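Local coordinates for hypothetical protein PH1918 (Pyrococcus horikoshii, PDB 2D16) that is of unproven function but probably acts on adenosine or an adenosine phosphate, at residues E10-E13 / G14-V17; V75-A79 / G80-V84; K88-P92 / I93-N97. All coordinates share one frame; numbering follows the deposited sequence.

Interaction 1 (E10-E13 / G14-V17)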
# COMPACT_ATOMS: atom_id res chain seq x y z
N GLU A 10 22.19 17.67 -49.10
CA GLU A 10 20.96 17.14 -49.67
C GLU A 10 20.23 16.36 -48.58
O GLU A 10 20.74 15.37 -48.07
CB GLU A 10 21.25 16.20 -50.84
CG GLU A 10 19.99 15.81 -51.62
CD GLU A 10 20.23 14.70 -52.63
OE1 GLU A 10 21.32 14.67 -53.24
OE2 GLU A 10 19.33 13.86 -52.81
N LYS A 11 19.04 16.83 -48.22
CA LYS A 11 18.25 16.16 -47.18
C LYS A 11 16.79 16.55 -47.30
O LYS A 11 16.46 17.66 -47.70
CB LYS A 11 18.77 16.55 -45.79
CG LYS A 11 18.76 18.04 -45.51
CD LYS A 11 19.24 18.34 -44.10
CE LYS A 11 19.44 19.84 -43.87
NZ LYS A 11 18.20 20.64 -44.08
N PRO A 12 15.88 15.62 -46.96
CA PRO A 12 14.46 15.94 -47.05
C PRO A 12 14.03 16.89 -45.93
O PRO A 12 14.72 17.02 -44.91
CB PRO A 12 13.79 14.57 -46.96
CG PRO A 12 14.84 13.54 -47.18
CD PRO A 12 16.09 14.19 -46.65
N GLU A 13 12.90 17.55 -46.13
CA GLU A 13 12.37 18.48 -45.15
C GLU A 13 12.14 17.77 -43.82
O GLU A 13 11.69 16.62 -43.79
CB GLU A 13 11.04 19.06 -45.66
CG GLU A 13 10.48 20.21 -44.84
CD GLU A 13 9.19 20.76 -45.42
OE1 GLU A 13 9.19 21.13 -46.61
OE2 GLU A 13 8.18 20.83 -44.68
N GLY A 14 12.48 18.44 -42.72
CA GLY A 14 12.29 17.85 -41.41
C GLY A 14 13.46 17.01 -40.90
O GLY A 14 13.54 16.72 -39.71
N VAL A 15 14.36 16.62 -41.79
CA VAL A 15 15.50 15.81 -41.39
C VAL A 15 16.62 16.70 -40.84
O VAL A 15 16.94 17.73 -41.43
CB VAL A 15 16.03 14.97 -42.57
CG1 VAL A 15 17.39 14.37 -42.24
CG2 VAL A 15 15.04 13.86 -42.87
N GLU A 16 17.18 16.29 -39.71
CA GLU A 16 18.25 17.05 -39.05
C GLU A 16 19.61 16.55 -39.53
O GLU A 16 19.81 15.35 -39.71
CB GLU A 16 18.18 16.86 -37.54
CG GLU A 16 16.83 17.15 -36.88
CD GLU A 16 16.62 18.62 -36.59
OE1 GLU A 16 17.61 19.39 -36.59
OE2 GLU A 16 15.46 19.01 -36.34
N VAL A 17 20.54 17.48 -39.75
CA VAL A 17 21.88 17.10 -40.18
C VAL A 17 22.90 17.54 -39.13
O VAL A 17 22.77 18.60 -38.52
CB VAL A 17 22.26 17.73 -41.55
CG1 VAL A 17 22.28 19.25 -41.45
CG2 VAL A 17 23.62 17.21 -42.00
O HOH W 1 15.82 19.18 -43.42
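A type II beta turn from P12 to V15 reverses the chain just ahead of strand 16-22. The V15 N-H points back at P12 O, 3.2 Å from N to O, with an N-H...O angle of 158°. E13 and G14 fill the corners of the turn. G14 has a positive phi (88°), which glycine adopts without strain. Beneath the turn, P12 CD rests 3.9 Å from V15 CG2, and helix 64-77 covers this apolar side through L69 against P12 and L66 against V15.

K11 closes the other side. Its CG lies between the backbone N and the carbonyl carbon (chi1 58°), which sends the chain toward the start of the strand. There CD passes 3.6 Å from V15 O, and CE crosses V17 CG1 at 3.8 Å, the two side chains at about a right angle. The chain bends at its end, and NZ donates to a water 2.9 Å away. This water also hydrogen-bonds P12 O at 2.8 Å and V15 O at 2.7 Å, joining both limbs of the turn. NZ is held as well by N114 O. Glycine at the third position is the hallmark of a type II beta turn, and here the turn leads from the loop after strand 3-8 into strand 16-22 of the five-stranded sheet.

Interaction 2 (V75-A79 / G80-V84)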
# COMPACT_ATOMS: atom_id res chain seq x y z
N VAL A 75 30.60 11.59 -49.07
CA VAL A 75 31.59 11.39 -50.13
C VAL A 75 31.80 12.67 -50.95
O VAL A 75 32.89 12.91 -51.48
CB VAL A 75 31.19 10.20 -51.07
CG1 VAL A 75 30.09 10.60 -52.01
CG2 VAL A 75 32.42 9.72 -51.84
N LYS A 76 30.76 13.49 -51.04
CA LYS A 76 30.86 14.75 -51.77
C LYS A 76 31.78 15.67 -50.97
O LYS A 76 32.66 16.31 -51.53
CB LYS A 76 29.48 15.39 -51.94
CG LYS A 76 29.50 16.64 -52.82
CD LYS A 76 30.13 16.34 -54.18
CE LYS A 76 30.24 17.60 -55.03
NZ LYS A 76 28.91 18.22 -55.26
N ILE A 77 31.57 15.73 -49.66
CA ILE A 77 32.41 16.56 -48.80
C ILE A 77 33.83 16.02 -48.91
O ILE A 77 34.79 16.79 -49.00
CB ILE A 77 31.92 16.50 -47.33
CG1 ILE A 77 30.59 17.25 -47.22
CG2 ILE A 77 32.97 17.08 -46.40
CD1 ILE A 77 29.89 17.08 -45.88
N GLY A 78 33.95 14.70 -48.93
CA GLY A 78 35.24 14.04 -49.08
C GLY A 78 36.29 14.12 -47.99
O GLY A 78 37.00 13.15 -47.76
N ALA A 79 36.40 15.27 -47.33
CA ALA A 79 37.40 15.47 -46.28
C ALA A 79 37.57 14.27 -45.35
O ALA A 79 36.60 13.74 -44.80
CB ALA A 79 37.06 16.71 -45.47
N GLY A 80 38.82 13.86 -45.17
CA GLY A 80 39.11 12.73 -44.30
C GLY A 80 38.67 12.93 -42.87
O GLY A 80 38.77 14.03 -42.32
N HIS A 81 38.17 11.85 -42.27
CA HIS A 81 37.70 11.79 -40.87
C HIS A 81 36.46 12.66 -40.58
O HIS A 81 36.04 12.84 -39.44
CB HIS A 81 38.86 12.23 -39.97
CG HIS A 81 39.72 11.04 -39.64
ND1 HIS A 81 41.00 11.14 -39.20
CD2 HIS A 81 39.37 9.68 -39.68
CE1 HIS A 81 41.41 9.88 -38.99
NE2 HIS A 81 40.46 8.98 -39.26
N VAL A 82 35.82 13.21 -41.62
CA VAL A 82 34.60 13.97 -41.41
C VAL A 82 33.45 12.98 -41.37
O VAL A 82 33.46 11.98 -42.10
CB VAL A 82 34.36 14.97 -42.58
CG1 VAL A 82 32.93 15.50 -42.53
CG2 VAL A 82 35.35 16.13 -42.49
N PHE A 83 32.48 13.22 -40.50
CA PHE A 83 31.33 12.33 -40.44
C PHE A 83 30.06 13.14 -40.62
O PHE A 83 29.98 14.31 -40.24
CB PHE A 83 31.31 11.51 -39.14
CG PHE A 83 31.18 12.33 -37.87
CD1 PHE A 83 29.93 12.71 -37.39
CD2 PHE A 83 32.31 12.66 -37.13
CE1 PHE A 83 29.80 13.40 -36.18
CE2 PHE A 83 32.20 13.36 -35.92
CZ PHE A 83 30.94 13.73 -35.44
N VAL A 84 29.07 12.51 -41.25
CA VAL A 84 27.79 13.14 -41.51
C VAL A 84 26.65 12.30 -40.96
O VAL A 84 26.58 11.10 -41.21
CB VAL A 84 27.54 13.32 -43.03
CG1 VAL A 84 26.16 13.93 -43.27
CG2 VAL A 84 28.62 14.21 -43.64
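A chi1 of 166° on V82 sets CG1 anti to the backbone N and leaves CG2 beside it, facing A79; the chi1 of I77 (-71°) likewise turns its CG2 toward V82, and its extended tail carries CD1 on to V84. The V82 CG2 to A79 CB contact, at 3.5 Å, is closer than usual for two methyl groups, so A79 and V82 are pressed together across the turn. I77 meets the strand with two methyls: CG2 lies 4.2 Å from V82 CG1, the side chains crossing at about a right angle, and CD1 reaches V84 CG2 at 3.9 Å. V129 of strand 127-134 packs on both I77 and V82, which places this cluster between the two sheets.

The backbone bends twice on the way. G78 leaves helix 64-77 with positive phi, and a weak bond of 2.8 Å from A79 N to I77 O spans it. A type II beta turn from A79 to V82 follows, with G80 and H81 at its corners; its bond from V82 N to A79 O is long and weak at 3.3 Å, and A79 O also accepts from N50 ND2. I77 O is taken up by R127 NE, outside the helix. Strands 56-61 and 82-88 run parallel with strand 44-51 between them, so this corner is the return limb of a beta-alpha-beta crossover.

Interaction 3 (K88-P92 / I93-N97)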
# COMPACT_ATOMS: atom_id res chain seq x y z
N LYS A 88 16.01 11.59 -37.95
CA LYS A 88 14.63 12.01 -37.74
C LYS A 88 14.16 11.33 -36.46
O LYS A 88 14.80 10.39 -35.98
CB LYS A 88 13.75 11.64 -38.94
CG LYS A 88 13.69 10.15 -39.25
CD LYS A 88 12.79 9.92 -40.46
CE LYS A 88 12.65 8.43 -40.78
NZ LYS A 88 11.73 8.21 -41.94
N ASN A 89 13.04 11.79 -35.91
CA ASN A 89 12.48 11.25 -34.68
C ASN A 89 13.39 11.57 -33.49
O ASN A 89 13.37 10.89 -32.46
CB ASN A 89 12.28 9.73 -34.79
CG ASN A 89 11.32 9.36 -35.91
OD1 ASN A 89 10.46 10.14 -36.29
ND2 ASN A 89 11.47 8.14 -36.43
N ALA A 90 14.19 12.62 -33.65
CA ALA A 90 15.11 13.08 -32.62
C ALA A 90 15.62 14.44 -33.06
O ALA A 90 15.64 14.73 -34.26
CB ALA A 90 16.28 12.10 -32.46
N TYR A 91 16.01 15.27 -32.10
CA TYR A 91 16.51 16.61 -32.39
C TYR A 91 17.95 16.74 -31.91
O TYR A 91 18.38 15.99 -31.04
CB TYR A 91 15.66 17.65 -31.66
CG TYR A 91 14.19 17.63 -32.03
CD1 TYR A 91 13.78 17.96 -33.32
CD2 TYR A 91 13.21 17.29 -31.09
CE1 TYR A 91 12.43 17.96 -33.67
CE2 TYR A 91 11.86 17.29 -31.43
CZ TYR A 91 11.47 17.63 -32.72
OH TYR A 91 10.14 17.65 -33.06
N PRO A 92 18.71 17.69 -32.48
CA PRO A 92 20.10 17.88 -32.07
C PRO A 92 20.26 18.03 -30.56
O PRO A 92 21.20 17.50 -29.97
CB PRO A 92 20.52 19.13 -32.83
CG PRO A 92 19.72 19.01 -34.12
CD PRO A 92 18.36 18.59 -33.60
N ILE A 93 19.34 18.74 -29.92
CA ILE A 93 19.42 18.95 -28.48
C ILE A 93 19.35 17.64 -27.69
O ILE A 93 19.78 17.58 -26.54
CB ILE A 93 18.33 19.94 -27.99
CG1 ILE A 93 18.69 20.45 -26.59
CG2 ILE A 93 16.96 19.26 -27.99
CD1 ILE A 93 17.80 21.58 -26.08
N ASN A 94 18.81 16.59 -28.31
CA ASN A 94 18.70 15.30 -27.64
C ASN A 94 19.93 14.42 -27.89
O ASN A 94 20.13 13.43 -27.19
CB ASN A 94 17.48 14.50 -28.15
CG ASN A 94 16.19 15.30 -28.12
OD1 ASN A 94 15.46 15.39 -29.11
ND2 ASN A 94 15.91 15.90 -26.97
N VAL A 95 20.74 14.77 -28.89
CA VAL A 95 21.89 13.93 -29.23
C VAL A 95 23.29 14.54 -29.28
O VAL A 95 24.27 13.80 -29.34
CB VAL A 95 21.67 13.25 -30.61
CG1 VAL A 95 20.28 12.61 -30.67
CG2 VAL A 95 21.85 14.26 -31.72
N LEU A 96 23.40 15.86 -29.27
CA LEU A 96 24.72 16.47 -29.35
C LEU A 96 25.69 16.04 -28.26
O LEU A 96 26.86 15.78 -28.55
CB LEU A 96 24.61 18.00 -29.38
CG LEU A 96 24.10 18.56 -30.71
CD1 LEU A 96 23.78 20.03 -30.55
CD2 LEU A 96 25.14 18.36 -31.81
N ASN A 97 25.23 15.96 -27.02
CA ASN A 97 26.12 15.54 -25.94
C ASN A 97 26.60 14.10 -26.13
O ASN A 97 27.73 13.77 -25.80
CB ASN A 97 25.43 15.72 -24.58
CG ASN A 97 25.43 17.17 -24.13
OD1 ASN A 97 25.93 18.05 -24.83
ND2 ASN A 97 24.86 17.43 -22.95
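Y91 and N94 make the tight side of this contact. N94 OD1 takes the Y91 N-H at 3.0 Å, the donor tilted 20° from the amide carbonyl plane, while N94 N donates back to Y91 O at 2.8 Å. The N94 side chain, with CG beside its own backbone N (chi1 -51°), can thus turn back along the chain and run side by side with that of Y91. The other end of the amide is fixed too, because N94 ND2 donates to T38 O of the second subunit. P92 O accepts from both L96 N (2.8 Å) and V95 N (3.0 Å), the former meeting the carbonyl almost head-on and the latter from well above its plane. L96 CG presses on the same oxygen at 3.2 Å.

P92 stands where the loop runs into helix 92-100. The reciprocal pair of bonds between Y91 and N94 ties the incoming loop to the helix, which lies on the five-stranded sheet, with P92 on A111 and L96 on I108 and A111. P92 CB and L96 CD1, 4.1 Å apart, make ordinary apolar packing toward this sheet, and A90 CB comes within 4.4 Å of V95 CG1.

The loose side belongs to the Y91 ring and I93. Facing solvent, the ring leads away from the helix, its plane 48° from that of the N94 amide; P41 of the second subunit and a bound glycerol, probably from the crystallisation liquor, lie near it. I93 is also exposed, and its side chain touches Y91 CB through CG2, at 4.2 Å.

Interactions 1 and 2 both enter the five-stranded sheet, on its neighbouring strands 16-22 and 82-88, with centres about 17 Å apart and no direct touch. Interaction 3 follows interaction 2 at the far end of strand 82-88, about 21 Å away between centres and across the centre of the chain. Interactions 1 and 3 do meet: E16 reaches over to P92 and Y91, with OE1 3.2 Å from P92 CD and OE2 3.6 Å from Y91 CD1. The bound glycerol lies about 4 Å from the Y91 side chain, so it sits beside interaction 3, whereas the sodium ion is about 11 Å from the V82 side chain of interaction 2.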